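Side-chain contact in DNA polymerase (Pyrobaculum calidifontis, PDB 5MDN), which probably catalyses template-directed DNA synthesis from deoxyribonucleoside triphosphates as a family B DNA polymerase of a hyperthermophilic archaeon: residues 312-317 and 671-676. Sequence-based numbering, arbitrary orientation.
Sequences PGHKVY and DLDDLI
In this family B polymerase, Asp673 reaches over to Pro312, His314 and Lys315 and joins the segment that packs, through Val316 and Tyr317, on Asn174 and Tyr173 of the exonuclease region to what is probably the base of the helical thumb. Segment 312-317 runs from a loop into the start of helix 316-320, whereas 671-676 is a turn with helix-like backbone angles at 672-675, in the loop that follows helix 647-666. With 152 Å² buried in all, this is a small surface contact, carried mainly by one carboxylate. With CG anti to its carbonyl carbon and beside the backbone N (chi1 -65°), Asp673 directs its carboxylate at the loop. There OD1 approaches the imidazole of His314 at its edge and in the ring plane, 3.4 Å from CE1, while the carboxylate stands almost upright to the ring, the two planes 86° apart. His314 also packs edge-to-face with Trp678 and Tyr732, and the CG of Lys315 rests 3.3 Å above one ring face, offset toward the rim. Lys315 meets Asp673 from the opposite direction, its chain bent by the rotation about CG-CD (chi3 119°), and forms a long salt bridge between NZ and OD1 at 3.7 Å; a second, weak ion pair links NZ to Glu318. The turn 312-315 is closed by the bond from Lys315 N to Pro312 O, 2.8 Å. The other carboxylate oxygen of Asp673, OD2, lies against the proline ring, 3.8 Å from CG of Pro312.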
ATOM      1  N   PRO A 312     -22.307   2.120  14.806  1.00 86.53           N
ATOM      2  CA  PRO A 312     -21.152   1.506  15.474  1.00 86.25           C
ATOM      3  C   PRO A 312     -20.965   0.075  14.999  1.00 83.90           C
ATOM      4  O   PRO A 312     -21.791  -0.795  15.285  1.00 81.14           O
ATOM      5  CB  PRO A 312     -21.519   1.577  16.963  1.00 87.84           C
ATOM      6  CG  PRO A 312     -23.006   1.728  16.992  1.00 87.82           C
ATOM      7  CD  PRO A 312     -23.365   2.504  15.755  1.00 88.42           C
ATOM      8  N   GLY A 313     -19.879  -0.159  14.251  1.00 82.97           N
ATOM      9  CA  GLY A 313     -19.701  -1.423  13.552  1.00 84.90           C
ATOM     10  C   GLY A 313     -19.884  -2.655  14.416  1.00 85.13           C
ATOM     11  O   GLY A 313     -20.343  -3.693  13.932  1.00 83.81           O
ATOM     12  N   HIS A 314     -19.514  -2.574  15.691  1.00 86.01           N
ATOM     13  CA  HIS A 314     -19.651  -3.721  16.583  1.00 89.55           C
ATOM     14  C   HIS A 314     -21.100  -4.094  16.879  1.00 86.64           C
ATOM     15  O   HIS A 314     -21.324  -5.070  17.609  1.00 80.20           O
ATOM     16  CB  HIS A 314     -18.906  -3.451  17.891  1.00 92.87           C
ATOM     17  CG  HIS A 314     -19.492  -2.341  18.708  1.00 97.56           C
ATOM     18  ND1 HIS A 314     -20.160  -2.563  19.893  1.00101.65           N
ATOM     19  CD2 HIS A 314     -19.502  -1.001  18.516  1.00 99.84           C
ATOM     20  CE1 HIS A 314     -20.557  -1.408  20.395  1.00101.14           C
ATOM     21  NE2 HIS A 314     -20.172  -0.445  19.577  1.00100.84           N
ATOM     22  N   LYS A 315     -22.083  -3.362  16.359  1.00 84.94           N
ATOM     23  CA  LYS A 315     -23.496  -3.639  16.613  1.00 86.60           C
ATOM     24  C   LYS A 315     -24.288  -3.720  15.311  1.00 85.26           C
ATOM     25  O   LYS A 315     -25.315  -3.057  15.142  1.00 82.56           O
ATOM     26  CB  LYS A 315     -24.111  -2.586  17.530  1.00 90.00           C
ATOM     27  CG  LYS A 315     -23.402  -2.418  18.858  1.00 95.70           C
ATOM     28  CD  LYS A 315     -24.135  -1.424  19.747  1.00100.41           C
ATOM     29  CE  LYS A 315     -24.609  -2.074  21.036  1.00100.44           C
ATOM     30  NZ  LYS A 315     -25.318  -1.108  21.919  1.00100.48           N
ATOM     31  N   VAL A 316     -23.833  -4.541  14.363  1.00 84.35           N
ATOM     32  CA  VAL A 316     -24.675  -4.783  13.196  1.00 80.70           C
ATOM     33  C   VAL A 316     -25.717  -5.855  13.502  1.00 79.11           C
ATOM     34  O   VAL A 316     -26.796  -5.865  12.897  1.00 83.17           O
ATOM     35  CB  VAL A 316     -23.840  -5.149  11.955  1.00 79.42           C
ATOM     36  CG1 VAL A 316     -22.583  -4.302  11.877  1.00 79.84           C
ATOM     37  CG2 VAL A 316     -23.510  -6.625  11.936  1.00 78.64           C
ATOM     38  N   TYR A 317     -25.414  -6.778  14.423  1.00 78.45           N
ATOM     39  CA  TYR A 317     -26.417  -7.749  14.852  1.00 78.84           C
ATOM     40  C   TYR A 317     -27.615  -7.048  15.478  1.00 77.51           C
ATOM     41  O   TYR A 317     -28.765  -7.423  15.228  1.00 79.39           O
ATOM     42  CB  TYR A 317     -25.798  -8.750  15.830  1.00 83.61           C
ATOM     43  CG  TYR A 317     -25.583  -8.213  17.232  1.00 86.65           C
ATOM     44  CD1 TYR A 317     -24.444  -7.489  17.553  1.00 93.05           C
ATOM     45  CD2 TYR A 317     -26.520  -8.437  18.235  1.00 90.22           C
ATOM     46  CE1 TYR A 317     -24.246  -6.996  18.831  1.00 97.90           C
ATOM     47  CE2 TYR A 317     -26.331  -7.948  19.514  1.00 94.98           C
ATOM     48  CZ  TYR A 317     -25.192  -7.229  19.809  1.00 96.83           C
ATOM     49  OH  TYR A 317     -25.000  -6.741  21.082  1.00100.31           O
ATOM     50  N   ASP A 671     -22.971   8.234  25.849  1.00110.64           N
ATOM     51  CA  ASP A 671     -23.357   7.032  25.130  1.00109.33           C
ATOM     52  C   ASP A 671     -22.348   5.950  25.484  1.00105.26           C
ATOM     53  O   ASP A 671     -21.139   6.201  25.487  1.00 95.85           O
ATOM     54  CB  ASP A 671     -23.393   7.273  23.620  1.00110.54           C
ATOM     55  CG  ASP A 671     -23.882   6.062  22.846  1.00115.83           C
ATOM     56  OD1 ASP A 671     -24.309   5.073  23.479  1.00120.91           O
ATOM     57  OD2 ASP A 671     -23.840   6.099  21.598  1.00123.48           O
ATOM     58  N   LEU A 672     -22.845   4.750  25.792  1.00114.34           N
ATOM     59  CA  LEU A 672     -21.962   3.710  26.304  1.00108.35           C
ATOM     60  C   LEU A 672     -20.939   3.273  25.263  1.00105.30           C
ATOM     61  O   LEU A 672     -19.798   2.963  25.622  1.00102.56           O
ATOM     62  CB  LEU A 672     -22.779   2.511  26.783  1.00106.29           C
ATOM     63  CG  LEU A 672     -22.010   1.462  27.587  1.00106.95           C
ATOM     64  CD1 LEU A 672     -21.653   2.004  28.962  1.00105.02           C
ATOM     65  CD2 LEU A 672     -22.812   0.176  27.707  1.00111.37           C
ATOM     66  N   ASP A 673     -21.317   3.277  23.980  1.00106.55           N
ATOM     67  CA  ASP A 673     -20.406   2.862  22.914  1.00104.25           C
ATOM     68  C   ASP A 673     -19.075   3.600  22.981  1.00104.53           C
ATOM     69  O   ASP A 673     -18.020   3.025  22.684  1.00 97.50           O
ATOM     70  CB  ASP A 673     -21.065   3.079  21.552  1.00104.09           C
ATOM     71  CG  ASP A 673     -22.277   2.193  21.343  1.00106.83           C
ATOM     72  OD1 ASP A 673     -22.298   1.071  21.890  1.00108.25           O
ATOM     73  OD2 ASP A 673     -23.209   2.620  20.631  1.00108.23           O
ATOM     74  N   ASP A 674     -19.102   4.878  23.362  1.00107.64           N
ATOM     75  CA  ASP A 674     -17.878   5.667  23.412  1.00103.87           C
ATOM     76  C   ASP A 674     -16.944   5.232  24.536  1.00102.72           C
ATOM     77  O   ASP A 674     -15.771   5.623  24.534  1.00101.98           O
ATOM     78  CB  ASP A 674     -18.221   7.149  23.559  1.00103.46           C
ATOM     79  CG  ASP A 674     -19.103   7.657  22.434  1.00103.42           C
ATOM     80  OD1 ASP A 674     -18.803   7.357  21.259  1.00101.65           O
ATOM     81  OD2 ASP A 674     -20.097   8.354  22.725  1.00107.48           O
ATOM     82  N   LEU A 675     -17.431   4.446  25.497  1.00108.42           N
ATOM     83  CA  LEU A 675     -16.619   4.026  26.632  1.00110.03           C
ATOM     84  C   LEU A 675     -15.942   2.672  26.440  1.00109.85           C
ATOM     85  O   LEU A 675     -15.106   2.297  27.268  1.00109.56           O
ATOM     86  CB  LEU A 675     -17.474   3.991  27.904  1.00109.60           C
ATOM     87  CG  LEU A 675     -18.144   5.305  28.316  1.00110.46           C
ATOM     88  CD1 LEU A 675     -18.720   5.193  29.718  1.00110.42           C
ATOM     89  CD2 LEU A 675     -17.167   6.468  28.227  1.00111.61           C
ATOM     90  N   ILE A 676     -16.278   1.929  25.382  1.00112.10           N
ATOM     91  CA  ILE A 676     -15.686   0.610  25.169  1.00112.63           C
ATOM     92  C   ILE A 676     -14.227   0.748  24.752  1.00112.28           C
ATOM     93  O   ILE A 676     -13.865   1.616  23.945  1.00114.23           O
ATOM     94  CB  ILE A 676     -16.493  -0.194  24.134  1.00111.80           C
ATOM     95  CG1 ILE A 676     -17.768  -0.772  24.758  1.00111.66           C
ATOM     96  CG2 ILE A 676     -15.659  -1.312  23.524  1.00112.77           C
ATOM     97  CD1 ILE A 676     -18.913   0.175  24.883  1.00111.99           C
TER